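Local coordinates for protein phosphoglycerol transferase GacH (Streptococcus pyogenes MGAS5005, PDB 6DGM) that probably transfers glycerol phosphate onto the rhamnose polysaccharide of the streptococcal cell wall, through a probably extracellular domain that binds manganese and sn-glycerol-1-phosphate, at residues P66-I71 / F244-T249. Numbering follows the deposited sequence.
Sequences PNIKAI and FTDKET
The N-terminal turn of helix 66-74 meets the flank of helix 229-257 where Asn67 faces Asp246, their CA atoms 5.9 Å apart and the axes of the two short segments inclined by 49°. Asp246 carries the contact. Its side chain extends across to the other helix because CG stands anti to the backbone N (chi1 -176°), which sets the carboxylate against the amide N-H groups of the first turn. Asp246 OD1 accepts from Ile68 N at 2.8 Å, on its syn side and somewhat out of the carboxylate plane, whereas Asp246 OD2 takes the N-H of Asn67 through its syn lone pair, 3.0 Å from Asn67 N. Both bonds are fairly straight, and together they fix the rotation of the carboxylate. A weak, bent third bond reaches Asp246 OD2 from Asn67 ND2 (2.9 Å), the planes of amide and carboxylate only 19° apart; Asn67 OD1 accepts a hydrogen bond from Arg250, one turn beyond Asp246 on the long helix. The ring of Pro66 closes another side of the carboxylate, with Pro66 CD 3.1 Å from Asp246 OD2.

Beyond the carboxylate, aliphatic groups join the contact. Ile68 runs antiparallel alongside the Asp246 side chain, and Ile68 CD1 comes 4.0 Å from Thr249 OG1. That hydroxyl is bonded to Thr245 O and to Tyr186, while the methyl CG2 of Thr249 faces Ile68 CG1. Phe267 of the central-sheet strand 263-269 touches both Ile68 and Thr249, seating the contact against the sheet of this alkaline-phosphatase-like domain.

Asp246 thus holds the N-terminal end of helix 66-74 from a distant part of the chain: a buried carboxylate accepts from two first-turn N-H groups, and the helix dipole probably helps to stabilise its negative charge.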
loop_
_atom_site.group_PDB
_atom_site.type_symbol
_atom_site.label_atom_id
_atom_site.label_comp_id
_atom_site.label_asym_id
_atom_site.label_seq_id
_atom_site.Cartn_x
_atom_site.Cartn_y
_atom_site.Cartn_z
ATOM N N PRO A 66 5.092 17.273 -10.032
ATOM C CA PRO A 66 4.773 18.504 -9.280
ATOM C C PRO A 66 3.451 18.445 -8.538
ATOM O O PRO A 66 3.375 18.912 -7.393
ATOM C CB PRO A 66 4.785 19.599 -10.359
ATOM C CG PRO A 66 4.454 18.867 -11.617
ATOM C CD PRO A 66 5.117 17.519 -11.489
ATOM N N ASN A 67 2.412 17.854 -9.138
ATOM C CA ASN A 67 1.124 17.783 -8.455
ATOM C C ASN A 67 1.172 16.809 -7.286
ATOM O O ASN A 67 0.596 17.071 -6.226
ATOM C CB ASN A 67 0.017 17.384 -9.428
ATOM C CG ASN A 67 -0.200 18.422 -10.510
ATOM O OD1 ASN A 67 -0.554 19.565 -10.227
ATOM N ND2 ASN A 67 0.027 18.037 -11.749
ATOM N N ILE A 68 1.850 15.680 -7.455
ATOM C CA ILE A 68 1.931 14.724 -6.357
ATOM C C ILE A 68 2.778 15.282 -5.227
ATOM O O ILE A 68 2.459 15.087 -4.044
ATOM C CB ILE A 68 2.392 13.354 -6.881
ATOM C CG1 ILE A 68 1.217 12.676 -7.609
ATOM C CG2 ILE A 68 2.876 12.471 -5.718
ATOM C CD1 ILE A 68 1.586 11.424 -8.380
ATOM N N LYS A 69 3.815 16.056 -5.548
ATOM C CA LYS A 69 4.593 16.675 -4.484
ATOM C C LYS A 69 3.752 17.681 -3.713
ATOM O O LYS A 69 3.861 17.778 -2.484
ATOM C CB LYS A 69 5.852 17.325 -5.030
ATOM C CG LYS A 69 6.897 16.294 -5.457
ATOM C CD LYS A 69 8.298 16.875 -5.417
ATOM C CE LYS A 69 8.598 17.725 -6.630
ATOM N NZ LYS A 69 9.605 17.056 -7.517
ATOM N N ALA A 70 2.891 18.417 -4.415
ATOM C CA ALA A 70 2.017 19.368 -3.747
ATOM C C ALA A 70 1.002 18.649 -2.867
ATOM O O ALA A 70 0.660 19.130 -1.781
ATOM C CB ALA A 70 1.304 20.216 -4.787
ATOM N N ILE A 71 0.485 17.518 -3.337
ATOM C CA ILE A 71 -0.414 16.720 -2.510
ATOM C C ILE A 71 0.306 16.260 -1.248
ATOM O O ILE A 71 -0.214 16.387 -0.132
ATOM C CB ILE A 71 -0.982 15.541 -3.322
ATOM C CG1 ILE A 71 -1.908 16.061 -4.419
ATOM C CG2 ILE A 71 -1.703 14.570 -2.385
ATOM C CD1 ILE A 71 -2.072 15.097 -5.580
ATOM N N PHE A 244 2.242 12.057 -16.974
ATOM C CA PHE A 244 0.814 11.822 -17.195
ATOM C C PHE A 244 0.148 11.356 -15.908
ATOM O O PHE A 244 -0.918 11.851 -15.527
ATOM C CB PHE A 244 0.579 10.770 -18.293
ATOM C CG PHE A 244 0.934 11.229 -19.676
ATOM C CD1 PHE A 244 0.061 12.021 -20.395
ATOM C CD2 PHE A 244 2.125 10.836 -20.277
ATOM C CE1 PHE A 244 0.381 12.450 -21.685
ATOM C CE2 PHE A 244 2.452 11.274 -21.551
ATOM C CZ PHE A 244 1.580 12.073 -22.262
ATOM N N THR A 245 0.772 10.401 -15.218
ATOM C CA THR A 245 0.215 9.943 -13.953
ATOM C C THR A 245 0.039 11.103 -12.997
ATOM O O THR A 245 -0.974 11.194 -12.298
ATOM C CB THR A 245 1.126 8.896 -13.328
ATOM O OG1 THR A 245 1.128 7.736 -14.173
ATOM C CG2 THR A 245 0.663 8.511 -11.917
ATOM N N ASP A 246 1.002 12.020 -12.986
ATOM C CA ASP A 246 0.958 13.134 -12.054
ATOM C C ASP A 246 -0.250 14.017 -12.322
ATOM O O ASP A 246 -0.998 14.364 -11.398
ATOM C CB ASP A 246 2.254 13.924 -12.172
ATOM C CG ASP A 246 2.335 15.046 -11.179
ATOM O OD1 ASP A 246 2.475 14.754 -9.978
ATOM O OD2 ASP A 246 2.271 16.211 -11.607
ATOM N N LYS A 247 -0.473 14.374 -13.590
ATOM C CA LYS A 247 -1.628 15.197 -13.941
ATOM C C LYS A 247 -2.938 14.456 -13.709
ATOM O O LYS A 247 -3.913 15.054 -13.230
ATOM C CB LYS A 247 -1.520 15.655 -15.390
ATOM C CG LYS A 247 -0.351 16.573 -15.639
ATOM C CD LYS A 247 -0.263 16.922 -17.117
ATOM C CE LYS A 247 0.991 17.716 -17.416
ATOM N NZ LYS A 247 2.218 16.949 -17.058
ATOM N N GLU A 248 -2.997 13.170 -14.064
ATOM C CA GLU A 248 -4.243 12.435 -13.906
ATOM C C GLU A 248 -4.575 12.211 -12.434
ATOM O O GLU A 248 -5.752 12.143 -12.077
ATOM C CB GLU A 248 -4.191 11.105 -14.651
ATOM C CG GLU A 248 -3.985 11.241 -16.156
ATOM C CD GLU A 248 -5.143 11.927 -16.858
ATOM O OE1 GLU A 248 -6.242 12.038 -16.258
ATOM O OE2 GLU A 248 -4.957 12.364 -18.027
ATOM N N THR A 249 -3.558 12.060 -11.577
ATOM C CA THR A 249 -3.800 11.883 -10.150
ATOM C C THR A 249 -4.414 13.148 -9.561
ATOM O O THR A 249 -5.374 13.078 -8.782
ATOM C CB THR A 249 -2.484 11.511 -9.446
ATOM O OG1 THR A 249 -1.949 10.292 -9.997
ATOM C CG2 THR A 249 -2.685 11.321 -7.932
#